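Local coordinates for glycosyl hydrolase, family 31/fibronectin type III domain protein (Clostridium perfringens, PDB 4UAP) that binds galacto-configured sugars such as GalNAc through a calcium-containing beta-sandwich carbohydrate-binding module of a family 31 glycoside hydrolase, at residues D22-G27 and N143-Y148; N69-N74 and S111-Y116. All blocks are in the same frame, centred on the assembly; numbering follows the deposited sequence.

Contact 1. Residues D22-G27 and N143-Y148; sequences DKLIDG and NEIEFY. With CA (calcium ion), chain D.
L24 and E144 bring the two backbones together, their CA atoms 4.2 Å apart where the end of a short 3-10 turn and the loop after it lie against strand 141-149. One backbone bond joins them: I145 N donates to L24 O at 2.8 Å. Just beside it a calcium ion draws oxygens of both segments together. The main-chain K23 O and N143 O sit only 3.1 Å apart because both bind the metal. E144 carries most of the side-chain work. With CG anti to the backbone N (chi1 -172°) and a bend at chi2, its carboxylate folds back over L24 O and divides its oxygens: OE2 binds calcium at 2.3 Å, while OE1 accepts from G27 N at 2.7 Å on the syn side, a bent bond that comes in from 24° out of the carboxylate plane. D26 adds OD1 to the metal at 2.5 Å, its carboxylate plane turned 45° from that of E144. The ion would offset the charge of both acids. T28 and S35 complete the site, a structural calcium of the kind common in family 32 modules. L24 CD2 also meets I145 CD1 at 4.2 Å, and both side chains reach F59 of strand 55-61 in the facing sheet; L24 and I25 also touch V8 of strand 6-9, while strand 64-74 is the antiparallel neighbour of strand 141-149.

Contact 2. Residues N69-N74 and S111-Y116; sequences NFTIYN and SATTVY
N74 ND2 is gripped twice: it donates to T114 OG1 and to S111 O, each at 3.1 Å, with both acceptors close to the amide plane. Two bonds thus fix the rotation of this buried amide at the end of an antiparallel strand pair in one sheet of the beta-sandwich. The main chains of I72 and T114 bond to each other in both directions, as do those of F70 and Y116, and N74 N extends the pattern to A112 O at 2.9 Å. Beyond that bond, a water donates to both N74 O and A112 O. On the face carrying T71, Y73, T113 and V115, T71 CG2 crosses to T113 CB at 3.8 Å, and T113 CG2 lies obliquely against the Y73 ring. The Y73 hydroxyl bonds to E146. The other face turns toward strands 87-96 and 125-133, where F70 touches I126 and I128; Y116 OH bonds to G104 O. With chi1 62°, F70 CG stands between its backbone N and carbonyl carbon, and the ring lies alongside Y116. Their planes are only 18° apart but slid so far that the rings barely overlap; instead Y116 CB lies over the F70 face, 3.6 Å from its centroid.

How the contacts relate
The centres of contacts 1 and 2 are about 11 Å apart, and both reach the same antiparallel sheet, in which strands 141-149 and 64-74 are neighbours. The strands run 143-148, 69-74, 111-116 across it, with the calcium loop 22-27 lying against 143-148. Along the chain, contact 2 is nested inside the long loop that contact 1 closes, so a segment near the start meets one near the end. Probable backbone hydrogen bonds from T71 N to E146 O and Y73 N to E144 O tie the calcium-binding strand into the sheet. The N143 side chain is about 10 Å from bound GalNAc and touches R36 and R75 of the sugar pocket, so the calcium site lies near that pocket.

Contact 1. Residues D22-G27 and N143-Y148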
ATOM      1  N   ASP A  22      -0.890  -9.731   3.498  1.00 10.19           N
ATOM      2  CA  ASP A  22      -0.306 -10.673   2.555  1.00 10.73           C
ATOM      3  C   ASP A  22      -0.751 -10.401   1.122  1.00 11.92           C
ATOM      4  O   ASP A  22      -0.014 -10.683   0.173  1.00 10.04           O
ATOM      5  CB  ASP A  22      -0.666 -12.108   2.957  1.00 15.08           C
ATOM      6  CG  ASP A  22      -2.170 -12.336   3.011  1.00 23.56           C
ATOM      7  OD1 ASP A  22      -2.833 -11.749   3.894  1.00 24.39           O
ATOM      8  OD2 ASP A  22      -2.694 -13.099   2.172  1.00 29.19           O
ATOM      9  N   LYS A  23      -1.943  -9.828   0.967  1.00  9.73           N
ATOM     10  CA  LYS A  23      -2.480  -9.533  -0.368  1.00  8.80           C
ATOM     11  C   LYS A  23      -1.761  -8.356  -1.036  1.00  8.24           C
ATOM     12  O   LYS A  23      -1.980  -8.074  -2.213  1.00  8.23           O
ATOM     13  CB  LYS A  23      -3.989  -9.260  -0.285  1.00  8.61           C
ATOM     14  CG  LYS A  23      -4.825 -10.485   0.131  1.00 10.61           C
ATOM     15  CD  LYS A  23      -4.678 -11.614  -0.893  1.00 13.28           C
ATOM     16  CE  LYS A  23      -5.470 -12.868  -0.499  1.00 15.06           C
ATOM     17  NZ  LYS A  23      -6.921 -12.750  -0.818  1.00 22.43           N
ATOM     18  N   LEU A  24      -0.915  -7.658  -0.286  1.00  7.29           N
ATOM     19  CA  LEU A  24      -0.110  -6.587  -0.872  1.00  7.73           C
ATOM     20  C   LEU A  24       1.070  -7.154  -1.651  1.00  9.27           C
ATOM     21  O   LEU A  24       1.613  -6.491  -2.532  1.00  8.99           O
ATOM     22  CB  LEU A  24       0.416  -5.628   0.209  1.00  8.49           C
ATOM     23  CG  LEU A  24      -0.604  -4.795   0.987  1.00  9.23           C
ATOM     24  CD1 LEU A  24       0.081  -4.064   2.167  1.00  9.96           C
ATOM     25  CD2 LEU A  24      -1.322  -3.803   0.060  1.00  5.36           C
ATOM     26  N   ILE A  25       1.474  -8.376  -1.322  1.00  7.56           N
ATOM     27  CA  ILE A  25       2.665  -8.948  -1.944  1.00  6.90           C
ATOM     28  C   ILE A  25       2.463 -10.378  -2.453  1.00 10.15           C
ATOM     29  O   ILE A  25       3.429 -11.116  -2.641  1.00 12.89           O
ATOM     30  CB  ILE A  25       3.859  -8.930  -0.958  1.00 11.24           C
ATOM     31  CG1 ILE A  25       3.546  -9.767   0.280  1.00 10.36           C
ATOM     32  CG2 ILE A  25       4.178  -7.510  -0.516  1.00 10.71           C
ATOM     33  CD1 ILE A  25       4.696  -9.866   1.269  1.00 14.72           C
ATOM     34  N   ASP A  26       1.217 -10.766  -2.710  1.00 13.58           N
ATOM     35  CA  ASP A  26       0.955 -12.143  -3.129  1.00 15.21           C
ATOM     36  C   ASP A  26       1.102 -12.323  -4.640  1.00 17.93           C
ATOM     37  O   ASP A  26       0.913 -13.420  -5.156  1.00 20.07           O
ATOM     38  CB  ASP A  26      -0.439 -12.581  -2.697  1.00 14.90           C
ATOM     39  CG  ASP A  26      -1.525 -11.761  -3.350  1.00 16.79           C
ATOM     40  OD1 ASP A  26      -1.400 -10.520  -3.352  1.00 16.72           O
ATOM     41  OD2 ASP A  26      -2.494 -12.348  -3.875  1.00 16.82           O
ATOM     42  N   GLY A  27       1.435 -11.247  -5.347  1.00 16.54           N
ATOM     43  CA  GLY A  27       1.666 -11.323  -6.778  1.00 12.71           C
ATOM     44  C   GLY A  27       0.398 -11.156  -7.593  1.00 19.65           C
ATOM     45  O   GLY A  27       0.334 -11.593  -8.740  1.00 20.62           O
ATOM     46  N   ASN A 143      -4.483  -3.118  -4.390  1.00  6.87           N
ATOM     47  CA  ASN A 143      -4.289  -4.404  -5.065  1.00  5.55           C
ATOM     48  C   ASN A 143      -2.969  -5.080  -4.721  1.00  4.92           C
ATOM     49  O   ASN A 143      -2.904  -6.283  -4.525  1.00  6.51           O
ATOM     50  CB  ASN A 143      -4.345  -4.229  -6.588  1.00  5.96           C
ATOM     51  CG  ASN A 143      -5.638  -3.622  -7.060  1.00  7.90           C
ATOM     52  OD1 ASN A 143      -6.576  -3.431  -6.279  1.00  6.09           O
ATOM     53  ND2 ASN A 143      -5.708  -3.325  -8.360  1.00  6.67           N
ATOM     54  N   GLU A 144      -1.903  -4.295  -4.685  1.00  5.71           N
ATOM     55  CA  GLU A 144      -0.559  -4.852  -4.625  1.00  7.64           C
ATOM     56  C   GLU A 144       0.421  -3.712  -4.468  1.00  7.09           C
ATOM     57  O   GLU A 144       0.153  -2.601  -4.918  1.00  7.05           O
ATOM     58  CB  GLU A 144      -0.233  -5.657  -5.900  1.00  7.47           C
ATOM     59  CG  GLU A 144       1.100  -6.459  -5.838  1.00  8.32           C
ATOM     60  CD  GLU A 144       0.924  -7.871  -5.276  1.00  9.62           C
ATOM     61  OE1 GLU A 144       1.910  -8.633  -5.227  1.00 10.34           O
ATOM     62  OE2 GLU A 144      -0.204  -8.230  -4.877  1.00 10.31           O
ATOM     63  N   ILE A 145       1.544  -3.983  -3.818  1.00  6.96           N
ATOM     64  CA  ILE A 145       2.655  -3.051  -3.825  1.00  8.40           C
ATOM     65  C   ILE A 145       3.884  -3.845  -4.232  1.00 11.57           C
ATOM     66  O   ILE A 145       4.182  -4.869  -3.623  1.00  8.38           O
ATOM     67  CB  ILE A 145       2.864  -2.366  -2.454  1.00 10.34           C
ATOM     68  CG1 ILE A 145       1.616  -1.541  -2.092  1.00  6.70           C
ATOM     69  CG2 ILE A 145       4.119  -1.480  -2.492  1.00  9.59           C
ATOM     70  CD1 ILE A 145       1.658  -0.874  -0.687  1.00  7.36           C
ATOM     71  N   GLU A 146       4.555  -3.389  -5.290  1.00  8.91           N
ATOM     72  CA  GLU A 146       5.731  -4.062  -5.854  1.00 10.96           C
ATOM     73  C   GLU A 146       6.990  -3.229  -5.684  1.00 10.37           C
ATOM     74  O   GLU A 146       6.945  -2.006  -5.823  1.00 11.97           O
ATOM     75  CB  GLU A 146       5.527  -4.345  -7.348  1.00 11.12           C
ATOM     76  CG  GLU A 146       4.417  -5.315  -7.647  1.00 13.44           C
ATOM     77  CD  GLU A 146       4.351  -5.673  -9.109  1.00 21.30           C
ATOM     78  OE1 GLU A 146       4.829  -4.866  -9.938  1.00 21.09           O
ATOM     79  OE2 GLU A 146       3.825  -6.761  -9.427  1.00 26.12           O
ATOM     80  N   PHE A 147       8.110  -3.895  -5.413  1.00  8.63           N
ATOM     81  CA  PHE A 147       9.394  -3.217  -5.225  1.00 11.09           C
ATOM     82  C   PHE A 147      10.363  -3.631  -6.332  1.00 14.97           C
ATOM     83  O   PHE A 147      10.517  -4.816  -6.621  1.00 14.94           O
ATOM     84  CB  PHE A 147       9.971  -3.537  -3.833  1.00 11.87           C
ATOM     85  CG  PHE A 147       9.133  -2.999  -2.703  1.00 10.52           C
ATOM     86  CD1 PHE A 147       7.984  -3.662  -2.300  1.00 11.21           C
ATOM     87  CD2 PHE A 147       9.474  -1.813  -2.074  1.00 12.31           C
ATOM     88  CE1 PHE A 147       7.191  -3.157  -1.284  1.00  9.44           C
ATOM     89  CE2 PHE A 147       8.700  -1.303  -1.054  1.00 10.73           C
ATOM     90  CZ  PHE A 147       7.549  -1.976  -0.656  1.00 10.11           C
ATOM     91  N   TYR A 148      10.986  -2.651  -6.973  1.00  9.17           N
ATOM     92  CA  TYR A 148      11.881  -2.925  -8.100  1.00 12.27           C
ATOM     93  C   TYR A 148      13.317  -2.588  -7.737  1.00 14.36           C
ATOM     94  O   TYR A 148      13.640  -1.433  -7.444  1.00 11.77           O
ATOM     95  CB  TYR A 148      11.446  -2.138  -9.339  1.00 14.39           C
ATOM     96  CG  TYR A 148      10.203  -2.698  -9.987  1.00 14.50           C
ATOM     97  CD1 TYR A 148       8.936  -2.374  -9.511  1.00 14.89           C
ATOM     98  CD2 TYR A 148      10.299  -3.563 -11.066  1.00 17.82           C
ATOM     99  CE1 TYR A 148       7.794  -2.895 -10.103  1.00 17.08           C
ATOM    100  CE2 TYR A 148       9.174  -4.087 -11.665  1.00 22.58           C
ATOM    101  CZ  TYR A 148       7.925  -3.758 -11.180  1.00 22.61           C
ATOM    102  OH  TYR A 148       6.814  -4.295 -11.784  1.00 22.71           O
TER
HETATM  103 CA    CA D 202      -2.449  -8.528  -4.395  1.00  7.87          CA

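Contact 2. Residues N69-N74 and S111-Y116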
ATOM      1  N   ASN A  69      12.362   1.742  -7.711  1.00  9.31           N
ATOM      2  CA  ASN A  69      11.064   2.295  -7.318  1.00  9.24           C
ATOM      3  C   ASN A  69      10.264   1.329  -6.469  1.00  8.92           C
ATOM      4  O   ASN A  69      10.620   0.158  -6.359  1.00 10.05           O
ATOM      5  CB  ASN A  69      10.231   2.667  -8.562  1.00  9.88           C
ATOM      6  CG  ASN A  69       9.620   1.442  -9.259  1.00 16.24           C
ATOM      7  OD1 ASN A  69       8.722   0.782  -8.726  1.00 12.86           O
ATOM      8  ND2 ASN A  69      10.096   1.149 -10.457  1.00 14.13           N
ATOM      9  N   PHE A  70       9.176   1.809  -5.880  1.00  7.29           N
ATOM     10  CA  PHE A  70       8.099   0.889  -5.566  1.00  8.40           C
ATOM     11  C   PHE A  70       6.832   1.413  -6.228  1.00  8.14           C
ATOM     12  O   PHE A  70       6.697   2.611  -6.500  1.00  6.45           O
ATOM     13  CB  PHE A  70       7.936   0.655  -4.050  1.00  8.82           C
ATOM     14  CG  PHE A  70       7.593   1.875  -3.243  1.00  9.46           C
ATOM     15  CD1 PHE A  70       6.279   2.308  -3.133  1.00 10.98           C
ATOM     16  CD2 PHE A  70       8.580   2.546  -2.537  1.00 10.33           C
ATOM     17  CE1 PHE A  70       5.965   3.410  -2.360  1.00 13.59           C
ATOM     18  CE2 PHE A  70       8.270   3.662  -1.766  1.00 10.96           C
ATOM     19  CZ  PHE A  70       6.964   4.086  -1.673  1.00  8.82           C
ATOM     20  N   THR A  71       5.939   0.480  -6.532  1.00  6.99           N
ATOM     21  CA  THR A  71       4.748   0.738  -7.318  1.00  6.42           C
ATOM     22  C   THR A  71       3.529   0.209  -6.590  1.00  9.43           C
ATOM     23  O   THR A  71       3.450  -0.984  -6.288  1.00  6.63           O
ATOM     24  CB  THR A  71       4.837   0.074  -8.700  1.00  9.26           C
ATOM     25  OG1 THR A  71       5.939   0.637  -9.430  1.00 12.29           O
ATOM     26  CG2 THR A  71       3.547   0.280  -9.476  1.00  9.93           C
ATOM     27  N   ILE A  72       2.591   1.111  -6.311  1.00  5.70           N
ATOM     28  CA  ILE A  72       1.344   0.782  -5.648  1.00  8.11           C
ATOM     29  C   ILE A  72       0.266   0.614  -6.718  1.00  8.40           C
ATOM     30  O   ILE A  72       0.070   1.506  -7.546  1.00  7.17           O
ATOM     31  CB  ILE A  72       0.935   1.882  -4.635  1.00  8.02           C
ATOM     32  CG1 ILE A  72       2.064   2.107  -3.609  1.00  8.44           C
ATOM     33  CG2 ILE A  72      -0.380   1.516  -3.936  1.00  7.32           C
ATOM     34  CD1 ILE A  72       1.867   3.328  -2.712  1.00  8.80           C
ATOM     35  N   TYR A  73      -0.398  -0.538  -6.715  1.00  4.78           N
ATOM     36  CA  TYR A  73      -1.472  -0.796  -7.660  1.00  8.00           C
ATOM     37  C   TYR A  73      -2.817  -0.494  -7.008  1.00  7.85           C
ATOM     38  O   TYR A  73      -3.203  -1.115  -6.012  1.00  6.54           O
ATOM     39  CB  TYR A  73      -1.417  -2.239  -8.157  1.00  7.37           C
ATOM     40  CG  TYR A  73      -0.217  -2.527  -9.039  1.00  9.39           C
ATOM     41  CD1 TYR A  73       1.032  -2.813  -8.483  1.00 10.62           C
ATOM     42  CD2 TYR A  73      -0.333  -2.509 -10.431  1.00 13.27           C
ATOM     43  CE1 TYR A  73       2.129  -3.074  -9.289  1.00 15.31           C
ATOM     44  CE2 TYR A  73       0.766  -2.759 -11.246  1.00 15.38           C
ATOM     45  CZ  TYR A  73       1.984  -3.049 -10.673  1.00 16.12           C
ATOM     46  OH  TYR A  73       3.061  -3.311 -11.481  1.00 20.31           O
ATOM     47  N   ASN A  74      -3.520   0.481  -7.576  1.00  8.36           N
ATOM     48  CA  ASN A  74      -4.753   0.978  -6.994  1.00  8.96           C
ATOM     49  C   ASN A  74      -5.975   0.255  -7.536  1.00  9.01           C
ATOM     50  O   ASN A  74      -5.953  -0.275  -8.643  1.00  7.98           O
ATOM     51  CB  ASN A  74      -4.881   2.478  -7.243  1.00  9.22           C
ATOM     52  CG  ASN A  74      -3.773   3.260  -6.575  1.00 10.52           C
ATOM     53  OD1 ASN A  74      -3.547   3.116  -5.377  1.00  9.19           O
ATOM     54  ND2 ASN A  74      -3.044   4.057  -7.356  1.00  9.02           N
ATOM     55  N   SER A 111      -4.731   7.341 -10.860  1.00 11.40           N
ATOM     56  CA  SER A 111      -4.232   6.401 -11.866  1.00 13.70           C
ATOM     57  C   SER A 111      -4.119   4.968 -11.345  1.00 13.94           C
ATOM     58  O   SER A 111      -4.158   4.733 -10.135  1.00 13.18           O
ATOM     59  CB  SER A 111      -2.875   6.866 -12.394  1.00 15.35           C
ATOM     60  OG  SER A 111      -1.940   6.958 -11.341  1.00 23.81           O
ATOM     61  N   ALA A 112      -3.957   4.018 -12.267  1.00  8.71           N
ATOM     62  CA  ALA A 112      -3.889   2.601 -11.918  1.00 13.65           C
ATOM     63  C   ALA A 112      -2.678   2.283 -11.038  1.00  9.64           C
ATOM     64  O   ALA A 112      -2.711   1.339 -10.253  1.00  9.10           O
ATOM     65  CB  ALA A 112      -3.862   1.743 -13.179  1.00 10.47           C
ATOM     66  N   THR A 113      -1.606   3.056 -11.178  1.00  8.60           N
ATOM     67  CA  THR A 113      -0.438   2.845 -10.322  1.00  8.77           C
ATOM     68  C   THR A 113       0.023   4.156  -9.735  1.00 11.05           C
ATOM     69  O   THR A 113      -0.151   5.218 -10.338  1.00 12.04           O
ATOM     70  CB  THR A 113       0.759   2.213 -11.074  1.00 10.17           C
ATOM     71  OG1 THR A 113       1.163   3.077 -12.142  1.00 14.20           O
ATOM     72  CG2 THR A 113       0.399   0.840 -11.631  1.00 11.31           C
ATOM     73  N   THR A 114       0.602   4.065  -8.546  1.00  6.51           N
ATOM     74  CA  THR A 114       1.237   5.195  -7.904  1.00 11.35           C
ATOM     75  C   THR A 114       2.681   4.789  -7.721  1.00 11.40           C
ATOM     76  O   THR A 114       2.971   3.830  -7.005  1.00  9.16           O
ATOM     77  CB  THR A 114       0.581   5.537  -6.559  1.00 11.32           C
ATOM     78  OG1 THR A 114      -0.756   5.998  -6.799  1.00  8.48           O
ATOM     79  CG2 THR A 114       1.373   6.622  -5.815  1.00  7.26           C
ATOM     80  N   VAL A 115       3.580   5.490  -8.398  1.00  8.95           N
ATOM     81  CA  VAL A 115       4.973   5.072  -8.442  1.00 10.56           C
ATOM     82  C   VAL A 115       5.876   6.050  -7.689  1.00 12.92           C
ATOM     83  O   VAL A 115       5.865   7.254  -7.955  1.00  9.66           O
ATOM     84  CB  VAL A 115       5.457   4.926  -9.896  1.00 12.34           C
ATOM     85  CG1 VAL A 115       6.924   4.487  -9.940  1.00 13.58           C
ATOM     86  CG2 VAL A 115       4.585   3.915 -10.638  1.00 12.54           C
ATOM     87  N   TYR A 116       6.621   5.518  -6.722  1.00 10.05           N
ATOM     88  CA  TYR A 116       7.674   6.267  -6.037  1.00 10.53           C
ATOM     89  C   TYR A 116       8.999   5.969  -6.712  1.00 11.70           C
ATOM     90  O   TYR A 116       9.527   4.859  -6.589  1.00  9.40           O
ATOM     91  CB  TYR A 116       7.740   5.903  -4.545  1.00  8.96           C
ATOM     92  CG  TYR A 116       6.798   6.694  -3.662  1.00 11.47           C
ATOM     93  CD1 TYR A 116       5.437   6.402  -3.617  1.00 13.23           C
ATOM     94  CD2 TYR A 116       7.271   7.729  -2.865  1.00 10.50           C
ATOM     95  CE1 TYR A 116       4.570   7.123  -2.796  1.00 10.77           C
ATOM     96  CE2 TYR A 116       6.421   8.453  -2.047  1.00 11.62           C
ATOM     97  CZ  TYR A 116       5.069   8.150  -2.017  1.00 12.55           C
ATOM     98  OH  TYR A 116       4.230   8.877  -1.197  1.00  9.77           O
TER
HETATM   99  O   HOH W   1      -4.112  -0.952 -10.415  1.00  8.16           O